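Local coordinates for protein AgaA (Rhizobium radiobacter, PDB 6HLX) that binds the opine agropinic acid as the periplasmic solute-binding protein of an ABC transporter, for import into the bacterial cell, at residues A[120-128]-A[420-429]. Sequence-based numbering, arbitrary orientation.
Sequences LSTPSVAMI and GRATVDKAER. With EDO (1,2-ethanediol), chain B.
Val-125 N donates to Arg-421 O at 2.9 Å, a nearly straight bond (161° at the hydrogen) lying in the carbonyl plane. The same oxygen also takes a weaker CA-H...O contact from Ser-124 CA at 3.3 Å, so one strong bond and one weak contact converge on a carbonyl in the last turn of helix 411-422. A water extends the polar link: it donates to Pro-123 O, accepts from Arg-421 NH1 and hydrogen-bonds Thr-122 OG1. Asp-418 shares NH1 with the water, Asp-387 pairs with NE and Ser-390 OG bonds NH2, while the CG and CD of the Arg-421 chain pass alongside Ser-124 OG, each 3.4 Å away. Held anti to the backbone N (chi1 -179°), Ser-124 OG accepts from Ala-126 N at 3.2 Å, a capping bond in the type I turn from Ser-124 to Met-127 that leads into helix 127-131. In this family 5 solute-binding protein the contact joins the loop after strand 115-120, part of a five-stranded antiparallel sheet, to the bend between helices 411-422 and 426-443, far along the chain. Val-125 CG2 sits 3.3 Å above the centre of one face of the Arg-429 guanidinium, whose NE donates to Gly-420 O and whose NH1 pairs with Asp-385. Two contacts are purely apolar: the other Val-125 methyl, CG1, meets Val-424 CG2 at 4.0 Å, and Pro-123 CB rests on the Ala-422 methyl, CB, at 3.9 Å.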
ATOM      1  N   LEU A 120      16.811   2.632  18.270  1.00 21.48           N
ATOM      2  CA  LEU A 120      16.851   3.407  17.031  1.00 21.39           C
ATOM      3  C   LEU A 120      17.968   4.441  17.082  1.00 24.19           C
ATOM      4  O   LEU A 120      18.315   4.928  18.159  1.00 23.41           O
ATOM      5  CB  LEU A 120      15.512   4.124  16.784  1.00 21.40           C
ATOM      6  CG  LEU A 120      14.199   3.315  16.872  1.00 24.27           C
ATOM      7  CD1 LEU A 120      13.027   4.165  16.365  1.00 22.89           C
ATOM      8  CD2 LEU A 120      14.286   1.996  16.116  1.00 23.88           C
ATOM      9  N   SER A 121      18.518   4.791  15.902  1.00 21.50           N
ATOM     10  CA  SER A 121      19.559   5.809  15.797  1.00 21.62           C
ATOM     11  C   SER A 121      18.925   7.209  15.943  1.00 26.87           C
ATOM     12  O   SER A 121      19.588   8.141  16.404  1.00 27.58           O
ATOM     13  CB  SER A 121      20.323   5.656  14.480  1.00 24.32           C
ATOM     14  OG  SER A 121      19.433   5.506  13.382  1.00 29.54           O
ATOM     15  N   THR A 122      17.637   7.359  15.515  1.00 23.88           N
ATOM     16  CA  THR A 122      16.859   8.604  15.661  1.00 22.89           C
ATOM     17  C   THR A 122      15.451   8.221  16.160  1.00 26.31           C
ATOM     18  O   THR A 122      14.967   7.153  15.792  1.00 25.53           O
ATOM     19  CB  THR A 122      16.781   9.396  14.328  1.00 31.42           C
ATOM     20  OG1 THR A 122      16.275   8.553  13.281  1.00 31.89           O
ATOM     21  CG2 THR A 122      18.127  10.024  13.922  1.00 31.76           C
ATOM     22  N   PRO A 123      14.760   9.073  16.945  1.00 23.78           N
ATOM     23  CA  PRO A 123      13.427   8.677  17.447  1.00 22.96           C
ATOM     24  C   PRO A 123      12.378   8.527  16.369  1.00 26.48           C
ATOM     25  O   PRO A 123      12.448   9.191  15.327  1.00 25.34           O
ATOM     26  CB  PRO A 123      13.035   9.815  18.385  1.00 25.26           C
ATOM     27  CG  PRO A 123      14.297  10.556  18.685  1.00 29.72           C
ATOM     28  CD  PRO A 123      15.169  10.392  17.483  1.00 25.36           C
ATOM     29  N   SER A 124      11.405   7.638  16.620  1.00 22.61           N
ATOM     30  CA  SER A 124      10.284   7.466  15.704  1.00 21.57           C
ATOM     31  C   SER A 124       9.034   7.037  16.448  1.00 24.63           C
ATOM     32  O   SER A 124       8.912   5.869  16.872  1.00 23.41           O
ATOM     33  CB  SER A 124      10.592   6.483  14.585  1.00 24.63           C
ATOM     34  OG  SER A 124       9.444   6.404  13.752  1.00 28.85           O
ATOM     35  N   VAL A 125       8.062   7.954  16.520  1.00 21.00           N
ATOM     36  CA  VAL A 125       6.749   7.647  17.109  1.00 20.38           C
ATOM     37  C   VAL A 125       5.918   6.768  16.109  1.00 23.80           C
ATOM     38  O   VAL A 125       4.806   6.360  16.447  1.00 24.45           O
ATOM     39  CB  VAL A 125       5.975   8.947  17.468  1.00 24.33           C
ATOM     40  CG1 VAL A 125       6.722   9.747  18.542  1.00 24.82           C
ATOM     41  CG2 VAL A 125       5.714   9.799  16.217  1.00 23.90           C
ATOM     42  N   ALA A 126       6.439   6.529  14.882  1.00 20.52           N
ATOM     43  CA  ALA A 126       5.744   5.734  13.852  1.00 20.49           C
ATOM     44  C   ALA A 126       6.312   4.313  13.699  1.00 22.54           C
ATOM     45  O   ALA A 126       5.812   3.548  12.878  1.00 22.31           O
ATOM     46  CB  ALA A 126       5.813   6.454  12.520  1.00 21.87           C
ATOM     47  N   MET A 127       7.384   3.979  14.439  1.00 20.72           N
ATOM     48  CA  MET A 127       8.027   2.670  14.325  1.00 19.95           C
ATOM     49  C   MET A 127       7.046   1.526  14.565  1.00 22.39           C
ATOM     50  O   MET A 127       7.087   0.536  13.826  1.00 21.37           O
ATOM     51  CB  MET A 127       9.242   2.570  15.263  1.00 22.16           C
ATOM     52  CG  MET A 127      10.054   1.269  15.111  1.00 25.04           C
ATOM     53  SD  MET A 127      10.562   0.924  13.397  1.00 29.66           S
ATOM     54  CE  MET A 127      11.637   2.299  13.063  1.00 27.04           C
ATOM     55  N   ILE A 128       6.180   1.632  15.603  1.00 19.96           N
ATOM     56  CA  ILE A 128       5.212   0.541  15.848  1.00 19.30           C
ATOM     57  C   ILE A 128       4.297   0.349  14.618  1.00 22.43           C
ATOM     58  O   ILE A 128       4.049  -0.787  14.179  1.00 21.45           O
ATOM     59  CB  ILE A 128       4.398   0.785  17.156  1.00 22.97           C
ATOM     60  CG1 ILE A 128       5.308   0.693  18.407  1.00 24.82           C
ATOM     61  CG2 ILE A 128       3.219  -0.180  17.286  1.00 23.11           C
ATOM     62  CD1 ILE A 128       5.872  -0.720  18.723  1.00 26.91           C
ATOM     63  N   GLY A 420       9.063  15.848  12.937  1.00 21.86           N
ATOM     64  CA  GLY A 420       7.700  15.357  13.116  1.00 21.71           C
ATOM     65  C   GLY A 420       7.653  13.983  13.755  1.00 24.34           C
ATOM     66  O   GLY A 420       6.811  13.726  14.614  1.00 24.46           O
ATOM     67  N   ARG A 421       8.572  13.081  13.328  1.00 21.58           N
ATOM     68  CA  ARG A 421       8.669  11.693  13.805  1.00 22.60           C
ATOM     69  C   ARG A 421       9.257  11.590  15.211  1.00 26.51           C
ATOM     70  O   ARG A 421       9.064  10.581  15.876  1.00 24.18           O
ATOM     71  CB  ARG A 421       9.623  10.929  12.872  1.00 24.71           C
ATOM     72  CG  ARG A 421       9.152   9.556  12.475  1.00 33.64           C
ATOM     73  CD  ARG A 421      10.206   8.927  11.558  1.00 28.73           C
ATOM     74  NE  ARG A 421      10.337   9.647  10.284  1.00 23.70           N
ATOM     75  CZ  ARG A 421      11.418  10.324   9.903  1.00 28.70           C
ATOM     76  NH1 ARG A 421      12.491  10.375  10.688  1.00 24.04           N
ATOM     77  NH2 ARG A 421      11.452  10.917   8.717  1.00 22.28           N
ATOM     78  N   ALA A 422      10.023  12.602  15.638  1.00 23.37           N
ATOM     79  CA  ALA A 422      10.714  12.620  16.932  1.00 25.14           C
ATOM     80  C   ALA A 422       9.922  13.327  18.030  1.00 30.99           C
ATOM     81  O   ALA A 422      10.275  13.231  19.208  1.00 31.68           O
ATOM     82  CB  ALA A 422      12.078  13.283  16.773  1.00 26.20           C
ATOM     83  N   THR A 423       8.880  14.052  17.640  1.00 26.56           N
ATOM     84  CA  THR A 423       8.067  14.842  18.555  1.00 27.07           C
ATOM     85  C   THR A 423       6.899  14.009  18.988  1.00 30.32           C
ATOM     86  O   THR A 423       6.148  13.516  18.156  1.00 29.44           O
ATOM     87  CB  THR A 423       7.673  16.167  17.874  1.00 28.53           C
ATOM     88  OG1 THR A 423       8.870  16.859  17.536  1.00 27.58           O
ATOM     89  CG2 THR A 423       6.810  17.048  18.769  1.00 30.09           C
ATOM     90  N   VAL A 424       6.766  13.806  20.308  1.00 29.05           N
ATOM     91  CA  VAL A 424       5.705  12.961  20.831  1.00 28.69           C
ATOM     92  C   VAL A 424       4.401  13.746  20.924  1.00 32.79           C
ATOM     93  O   VAL A 424       3.388  13.244  20.459  1.00 33.33           O
ATOM     94  CB  VAL A 424       6.096  12.239  22.148  1.00 33.03           C
ATOM     95  CG1 VAL A 424       5.019  11.222  22.554  1.00 32.60           C
ATOM     96  CG2 VAL A 424       7.464  11.545  22.013  1.00 32.44           C
ATOM     97  N   ASP A 425       4.433  14.974  21.479  1.00 30.89           N
ATOM     98  CA  ASP A 425       3.256  15.843  21.632  1.00 31.25           C
ATOM     99  C   ASP A 425       2.602  16.234  20.303  1.00 33.73           C
ATOM    100  O   ASP A 425       3.203  16.988  19.532  1.00 31.63           O
ATOM    101  CB  ASP A 425       3.624  17.093  22.447  1.00 34.53           C
ATOM    102  CG  ASP A 425       2.488  18.059  22.744  1.00 48.91           C
ATOM    103  OD1 ASP A 425       1.317  17.710  22.467  1.00 48.58           O
ATOM    104  OD2 ASP A 425       2.771  19.165  23.253  1.00 57.36           O
ATOM    105  N   LYS A 426       1.356  15.763  20.058  1.00 31.15           N
ATOM    106  CA  LYS A 426       0.603  16.058  18.822  1.00 30.94           C
ATOM    107  C   LYS A 426       0.296  17.565  18.631  1.00 35.08           C
ATOM    108  O   LYS A 426       0.185  18.019  17.482  1.00 34.21           O
ATOM    109  CB  LYS A 426      -0.657  15.195  18.696  1.00 34.21           C
ATOM    110  CG  LYS A 426      -0.306  13.731  18.393  1.00 40.61           C
ATOM    111  CD  LYS A 426      -1.323  12.997  17.529  1.00 47.14           C
ATOM    112  CE  LYS A 426      -0.754  11.647  17.123  1.00 46.41           C
ATOM    113  NZ  LYS A 426      -1.780  10.748  16.531  1.00 40.28           N
ATOM    114  N   ALA A 427       0.223  18.352  19.720  1.00 32.18           N
ATOM    115  CA  ALA A 427       0.013  19.814  19.609  1.00 32.30           C
ATOM    116  C   ALA A 427       1.246  20.477  18.948  1.00 34.51           C
ATOM    117  O   ALA A 427       1.125  21.473  18.213  1.00 33.17           O
ATOM    118  CB  ALA A 427      -0.233  20.417  20.988  1.00 34.29           C
ATOM    119  N   GLU A 428       2.439  19.896  19.183  1.00 30.77           N
ATOM    120  CA  GLU A 428       3.673  20.398  18.563  1.00 29.64           C
ATOM    121  C   GLU A 428       3.842  19.737  17.184  1.00 29.36           C
ATOM    122  O   GLU A 428       4.244  20.397  16.220  1.00 27.86           O
ATOM    123  CB  GLU A 428       4.895  20.119  19.463  1.00 31.45           C
ATOM    124  CG  GLU A 428       4.921  20.986  20.726  1.00 42.80           C
ATOM    125  CD  GLU A 428       4.753  22.478  20.480  1.00 70.62           C
ATOM    126  OE1 GLU A 428       5.548  23.048  19.696  1.00 55.96           O
ATOM    127  OE2 GLU A 428       3.809  23.072  21.052  1.00 70.50           O
ATOM    128  N   ARG A 429       3.478  18.458  17.075  1.00 25.37           N
ATOM    129  CA  ARG A 429       3.606  17.766  15.781  1.00 23.19           C
ATOM    130  C   ARG A 429       2.763  18.445  14.697  1.00 25.94           C
ATOM    131  O   ARG A 429       3.215  18.548  13.564  1.00 26.10           O
ATOM    132  CB  ARG A 429       3.174  16.284  15.883  1.00 24.07           C
ATOM    133  CG  ARG A 429       4.114  15.386  16.650  1.00 27.55           C
ATOM    134  CD  ARG A 429       3.658  13.928  16.545  1.00 26.40           C
ATOM    135  NE  ARG A 429       4.127  13.321  15.301  1.00 23.33           N
ATOM    136  CZ  ARG A 429       3.664  12.180  14.802  1.00 30.41           C
ATOM    137  NH1 ARG A 429       4.175  11.681  13.675  1.00 23.36           N
ATOM    138  NH2 ARG A 429       2.702  11.510  15.434  1.00 25.33           N
TER
HETATM  139  C1  EDO B 629       8.599  15.014  22.647  1.00 49.17           C
HETATM  140  O1  EDO B 629       9.883  15.217  22.116  1.00 52.42           O
HETATM  141  C2  EDO B 629       7.810  16.329  22.613  1.00 47.53           C
HETATM  142  O2  EDO B 629       6.535  16.052  23.110  1.00 43.85           O
HETATM  143  O   HOH W   1      13.432   8.469  12.779  1.00 35.98           O